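Local structure of copper-containing nitrite reductase (Hyphomicrobium denitrificans 1NES1, 6TFO) at residues M141-A146 with K177-D182; D182-T187 with G312-D317. The protein probably reduces nitrite to nitric oxide at its copper centres, with electrons supplied by a cytochrome c. One frame throughout, in Å; residues are numbered along the deposited sequence.

Interaction 1: residues M141-A146 with K177-D182; sequences MPSTAA and KGQLDD
Gln179 and Asp182 hold the loop 141-146 against the end of strand 166-181. This strand turns into strand 184-191 as one arm of a beta hairpin. A classic beta bulge lies near the turn, where Leu180 and Asp181 both face Thr184. The loop follows strand 128-134, the last strand of the cupredoxin unit that carries the His80, Cys117, His122 and Met127 copper site. It runs roughly antiparallel to the hairpin arm.

One backbone bridge joins Ala146 and Gly178. Gln179 N donates to Ala146 O at 3.1 Å, and Gly178 CA adds a CA-H...O contact to the same oxygen. A water lies beside this bridge and connects Ala146 N to Lys177 O.

The side-chain amide of Gln179 takes two of the four direct hydrogen bonds. CG stands anti to the backbone N (chi1 -159°), and the bend at chi2 brings the amide up to the backbone N-H groups of Thr144 and Ala145. Ala145 N lies 3.0 Å from Gln179 OE1, nearly head-on to the C=O. Thr144 N lies 2.8 Å from Gln179 OE1, above the carbonyl plane. Gln179 NE2 gives one bond to Asp181 O at 2.9 Å and another to a water, which also makes a weak bond to Thr144 OG1. With acceptors at NE2 and donors at OE1, the amide is fixed against a flip.

Packing is light. Ala145 CB sits on the backbone of Gly178, 3.5 Å from Gly178 C. Ser143 CB lies against the amide of Gln179, 3.4 Å from Gln179 OE1.

The far end of the loop is held by a carboxylate. Asp182 OD1 takes the N-H of Met141 on its syn side, with Met141 N 3.2 Å away and 18° out of the carboxylate plane.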
loop_
_atom_site.group_PDB
_atom_site.type_symbol
_atom_site.label_atom_id
_atom_site.label_comp_id
_atom_site.label_asym_id
_atom_site.label_seq_id
_atom_site.Cartn_x
_atom_site.Cartn_y
_atom_site.Cartn_z
ATOM N N MET C 141 37.482 -13.752 -1.956
ATOM C CA MET C 141 37.238 -12.838 -3.096
ATOM C C MET C 141 38.306 -11.748 -3.097
ATOM O O MET C 141 38.445 -11.039 -2.116
ATOM C CB MET C 141 35.845 -12.203 -3.015
ATOM C CG MET C 141 34.839 -12.875 -3.937
ATOM S SD MET C 141 35.296 -12.678 -5.685
ATOM C CE MET C 141 34.500 -11.109 -6.047
ATOM N N PRO C 142 39.117 -11.585 -4.166
ATOM C CA PRO C 142 40.055 -10.462 -4.234
ATOM C C PRO C 142 39.370 -9.134 -3.870
ATOM O O PRO C 142 38.366 -8.840 -4.396
ATOM C CB PRO C 142 40.575 -10.451 -5.685
ATOM C CG PRO C 142 39.880 -11.615 -6.397
ATOM C CD PRO C 142 39.209 -12.467 -5.338
ATOM N N SER C 143 39.938 -8.375 -2.947
ATOM C CA SER C 143 39.333 -7.124 -2.431
ATOM C C SER C 143 39.406 -6.038 -3.506
ATOM O O SER C 143 40.223 -6.137 -4.409
ATOM C CB SER C 143 39.968 -6.689 -1.140
ATOM O OG SER C 143 41.224 -6.105 -1.383
ATOM N N THR C 144 38.547 -5.038 -3.379
ATOM C CA THR C 144 38.317 -3.921 -4.324
ATOM C C THR C 144 38.829 -2.627 -3.700
ATOM O O THR C 144 39.299 -1.768 -4.455
ATOM C CB THR C 144 36.808 -3.826 -4.574
ATOM O OG1 THR C 144 36.587 -4.769 -5.614
ATOM C CG2 THR C 144 36.282 -2.454 -4.946
ATOM N N ALA C 145 38.705 -2.501 -2.368
ATOM C CA ALA C 145 39.030 -1.292 -1.575
ATOM C C ALA C 145 40.193 -1.586 -0.623
ATOM O O ALA C 145 40.558 -2.789 -0.474
ATOM C CB ALA C 145 37.801 -0.843 -0.836
ATOM N N ALA C 146 40.751 -0.534 -0.013
ATOM C CA ALA C 146 41.854 -0.603 0.975
ATOM C C ALA C 146 41.437 -1.522 2.126
ATOM O O ALA C 146 40.229 -1.500 2.497
ATOM C CB ALA C 146 42.196 0.776 1.479
ATOM N N LYS C 177 37.483 4.563 1.023
ATOM C CA LYS C 177 36.686 3.334 0.822
ATOM C C LYS C 177 37.489 2.182 1.400
ATOM O O LYS C 177 38.714 2.124 1.144
ATOM C CB LYS C 177 36.388 3.073 -0.655
ATOM C CG LYS C 177 35.159 3.789 -1.189
ATOM C CD LYS C 177 35.094 3.805 -2.702
ATOM C CE LYS C 177 34.317 4.982 -3.256
ATOM N NZ LYS C 177 34.617 5.187 -4.691
ATOM N N GLY C 178 36.800 1.311 2.129
ATOM C CA GLY C 178 37.394 0.138 2.790
ATOM C C GLY C 178 36.602 -1.104 2.484
ATOM O O GLY C 178 35.430 -0.969 2.111
ATOM N N GLN C 179 37.242 -2.267 2.584
ATOM C CA GLN C 179 36.606 -3.586 2.374
ATOM C C GLN C 179 35.862 -3.968 3.664
ATOM O O GLN C 179 36.503 -4.479 4.603
ATOM C CB GLN C 179 37.690 -4.580 1.953
ATOM C CG GLN C 179 37.151 -5.806 1.242
ATOM C CD GLN C 179 36.691 -5.479 -0.162
ATOM O OE1 GLN C 179 37.285 -4.647 -0.861
ATOM N NE2 GLN C 179 35.617 -6.122 -0.590
ATOM N N LEU C 180 34.559 -3.673 3.719
ATOM C CA LEU C 180 33.664 -3.948 4.877
ATOM C C LEU C 180 33.441 -5.462 4.983
ATOM O O LEU C 180 33.450 -5.994 6.104
ATOM C CB LEU C 180 32.349 -3.188 4.682
ATOM C CG LEU C 180 31.194 -3.536 5.625
ATOM C CD1 LEU C 180 31.608 -3.387 7.082
ATOM C CD2 LEU C 180 29.985 -2.652 5.345
ATOM N N ASP C 181 33.259 -6.139 3.854
ATOM C CA ASP C 181 33.073 -7.612 3.789
ATOM C C ASP C 181 33.690 -8.072 2.470
ATOM O O ASP C 181 34.157 -7.202 1.709
ATOM C CB ASP C 181 31.585 -7.951 3.968
ATOM C CG ASP C 181 31.227 -9.355 4.426
ATOM O OD1 ASP C 181 32.073 -10.263 4.286
ATOM O OD2 ASP C 181 30.082 -9.521 4.916
ATOM N N ASP C 182 33.684 -9.381 2.228
ATOM C CA ASP C 182 34.228 -10.137 1.075
ATOM C C ASP C 182 33.989 -9.428 -0.281
ATOM O O ASP C 182 34.940 -9.360 -1.107
ATOM C CB ASP C 182 33.564 -11.513 1.157
ATOM C CG ASP C 182 34.285 -12.648 0.470
ATOM O OD1 ASP C 182 35.503 -12.529 0.217
ATOM O OD2 ASP C 182 33.604 -13.638 0.176
HETATM O O HOH W 1 34.605 -5.682 -3.227
HETATM O O HOH W 2 40.458 2.581 -0.602
#

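Interaction 2: residues D182-T187 with G312-D317; sequences DKTTYT and GEQEMD
Tyr186 reaches from strand 184-191 along the backbone that follows Gln314. From CB, the side chain continues with CG anti to the backbone N (chi1 -174°), which lays the ring beside the backbone of residues 314-316. Tyr186 CD1 lies 3.6 Å from Gln314 O, which approaches obliquely. Tyr186 CE1 comes next, 4.1 Å from Glu315 C, which sits at the ring edge near its plane. At the tip, Tyr186 OH lies 3.5 Å from Met316 CG. Tyr188 makes an edge-to-face ring contact with Tyr186, and Leu180 also packs on it. With an alanine here, the 314-316 backbone would probably face a gap and the side chain of Met316 would lose this packing partner.

Before the tyrosine, the two segments pair as parallel beta strands. Strand 312-313 is one of the two outermost strands, within this chain, of a mixed sheet in the cupredoxin domain that also holds strands 166-181 and 184-191. Gly312 N donates to Lys183 O at 2.9 Å. Thr185 N donates to Gly312 O, and Gln314 N to Thr185 O.

Thr184 and Thr185 point to opposite faces. Thr184 OG1 is buried near Gln314 CG and has no polar partner in the model. The amide of Gln314 leads away to Tyr328 OH and Lys306 O. Thr185 OG1 packs on Glu313 CA at 3.3 Å. Farther along, a water bridges Thr187 OG1 and Glu313 OE2. The carboxylate of Glu315 points elsewhere, to the backbone N-H groups of Ser95 and Gly96 of the second subunit.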
loop_
_atom_site.group_PDB
_atom_site.type_symbol
_atom_site.label_atom_id
_atom_site.label_comp_id
_atom_site.label_asym_id
_atom_site.label_seq_id
_atom_site.Cartn_x
_atom_site.Cartn_y
_atom_site.Cartn_z
ATOM N N ASP C 182 33.684 -9.381 2.228
ATOM C CA ASP C 182 34.228 -10.137 1.075
ATOM C C ASP C 182 33.989 -9.428 -0.281
ATOM O O ASP C 182 34.940 -9.360 -1.107
ATOM C CB ASP C 182 33.564 -11.513 1.157
ATOM C CG ASP C 182 34.285 -12.648 0.470
ATOM O OD1 ASP C 182 35.503 -12.529 0.217
ATOM O OD2 ASP C 182 33.604 -13.638 0.176
ATOM N N LYS C 183 32.757 -8.976 -0.540
ATOM C CA LYS C 183 32.330 -8.358 -1.836
ATOM C C LYS C 183 31.580 -7.047 -1.585
ATOM O O LYS C 183 30.772 -6.629 -2.453
ATOM C CB LYS C 183 31.381 -9.275 -2.610
ATOM C CG LYS C 183 31.910 -10.661 -2.954
ATOM C CD LYS C 183 30.797 -11.621 -3.349
ATOM C CE LYS C 183 31.285 -13.040 -3.550
ATOM N NZ LYS C 183 30.436 -13.752 -4.530
ATOM N N THR C 184 31.813 -6.411 -0.437
ATOM C CA THR C 184 31.054 -5.200 -0.035
ATOM C C THR C 184 32.018 -4.159 0.525
ATOM O O THR C 184 32.959 -4.519 1.252
ATOM C CB THR C 184 29.813 -5.537 0.811
ATOM O OG1 THR C 184 29.664 -4.641 1.905
ATOM C CG2 THR C 184 29.794 -6.960 1.309
ATOM N N THR C 185 31.806 -2.909 0.114
ATOM C CA THR C 185 32.670 -1.752 0.456
ATOM C C THR C 185 31.823 -0.727 1.207
ATOM O O THR C 185 30.605 -0.931 1.325
ATOM C CB THR C 185 33.364 -1.215 -0.801
ATOM O OG1 THR C 185 32.379 -0.627 -1.645
ATOM C CG2 THR C 185 34.108 -2.295 -1.556
ATOM N N TYR C 186 32.474 0.305 1.742
ATOM C CA TYR C 186 31.889 1.364 2.600
ATOM C C TYR C 186 32.921 2.483 2.654
ATOM O O TYR C 186 34.101 2.210 2.473
ATOM C CB TYR C 186 31.514 0.808 3.979
ATOM C CG TYR C 186 30.787 1.767 4.889
ATOM C CD1 TYR C 186 29.423 1.976 4.776
ATOM C CD2 TYR C 186 31.455 2.466 5.879
ATOM C CE1 TYR C 186 28.750 2.873 5.600
ATOM C CE2 TYR C 186 30.799 3.363 6.719
ATOM C CZ TYR C 186 29.433 3.567 6.589
ATOM O OH TYR C 186 28.790 4.441 7.430
ATOM N N THR C 187 32.483 3.714 2.847
ATOM C CA THR C 187 33.375 4.887 2.964
ATOM C C THR C 187 33.631 5.077 4.455
ATOM O O THR C 187 32.713 5.520 5.177
ATOM C CB THR C 187 32.814 6.126 2.258
ATOM O OG1 THR C 187 32.799 5.832 0.860
ATOM C CG2 THR C 187 33.626 7.376 2.512
ATOM N N GLY C 312 28.440 -5.022 -2.940
ATOM C CA GLY C 312 28.566 -3.692 -3.565
ATOM C C GLY C 312 28.901 -2.603 -2.560
ATOM O O GLY C 312 29.279 -2.932 -1.420
ATOM N N GLU C 313 28.797 -1.347 -2.979
ATOM C CA GLU C 313 29.099 -0.178 -2.131
ATOM C C GLU C 313 27.916 0.033 -1.180
ATOM O O GLU C 313 26.889 0.526 -1.634
ATOM C CB GLU C 313 29.375 1.073 -2.966
ATOM C CG GLU C 313 29.686 2.296 -2.095
ATOM C CD GLU C 313 30.657 3.352 -2.621
ATOM O OE1 GLU C 313 31.507 3.029 -3.493
ATOM O OE2 GLU C 313 30.576 4.509 -2.129
ATOM N N GLN C 314 28.066 -0.310 0.101
ATOM C CA GLN C 314 27.073 0.043 1.143
ATOM C C GLN C 314 27.180 1.545 1.461
ATOM O O GLN C 314 28.263 2.121 1.338
ATOM C CB GLN C 314 27.249 -0.877 2.344
ATOM C CG GLN C 314 26.772 -2.307 2.092
ATOM C CD GLN C 314 25.355 -2.530 2.571
ATOM O OE1 GLN C 314 24.493 -1.673 2.396
ATOM N NE2 GLN C 314 25.088 -3.689 3.167
ATOM N N GLU C 315 26.062 2.163 1.832
ATOM C CA GLU C 315 25.968 3.600 2.176
ATOM C C GLU C 315 25.303 3.742 3.541
ATOM O O GLU C 315 24.556 2.844 3.956
ATOM C CB GLU C 315 25.135 4.344 1.131
ATOM C CG GLU C 315 25.828 4.478 -0.211
ATOM C CD GLU C 315 25.037 5.339 -1.182
ATOM O OE1 GLU C 315 24.090 4.802 -1.808
ATOM O OE2 GLU C 315 25.324 6.559 -1.260
ATOM N N MET C 316 25.530 4.878 4.176
ATOM C CA MET C 316 25.097 5.133 5.569
ATOM C C MET C 316 23.604 5.474 5.563
ATOM O O MET C 316 23.157 6.217 4.661
ATOM C CB MET C 316 25.923 6.276 6.162
ATOM C CG MET C 316 25.835 6.387 7.651
ATOM S SD MET C 316 25.337 8.045 8.058
ATOM C CE MET C 316 23.583 7.777 7.936
ATOM N N ASP C 317 22.869 4.949 6.536
ATOM C CA ASP C 317 21.411 5.156 6.674
ATOM C C ASP C 317 21.169 6.002 7.922
ATOM O O ASP C 317 21.197 5.439 9.027
ATOM C CB ASP C 317 20.711 3.800 6.713
ATOM C CG ASP C 317 19.207 3.924 6.736
ATOM O OD1 ASP C 317 18.729 4.904 7.310
ATOM O OD2 ASP C 317 18.530 3.042 6.168
HETATM O O HOH W 3 30.231 6.164 -0.248
#

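Overall arrangement
The two contacts share Asp182 and the hairpin of strands 166-181 and 184-191. Interaction 1 brings the loop that follows the preceding cupredoxin domain onto the first arm. Interaction 2 adds a parallel edge strand to the second arm. Their centres are about 9 Å apart, and a probable backbone bond between Gly178 N and Tyr186 O joins them. Interaction 1 is a surface contact, rich in side-chain-to-backbone bonds and waters. Interaction 2 is partly buried; regular strand pairing and an aromatic ring carry it. Only interaction 2 is touched by a second subunit in the assembly. The side chains of Lys177, from interaction 1, and Glu313, from interaction 2, also pack together.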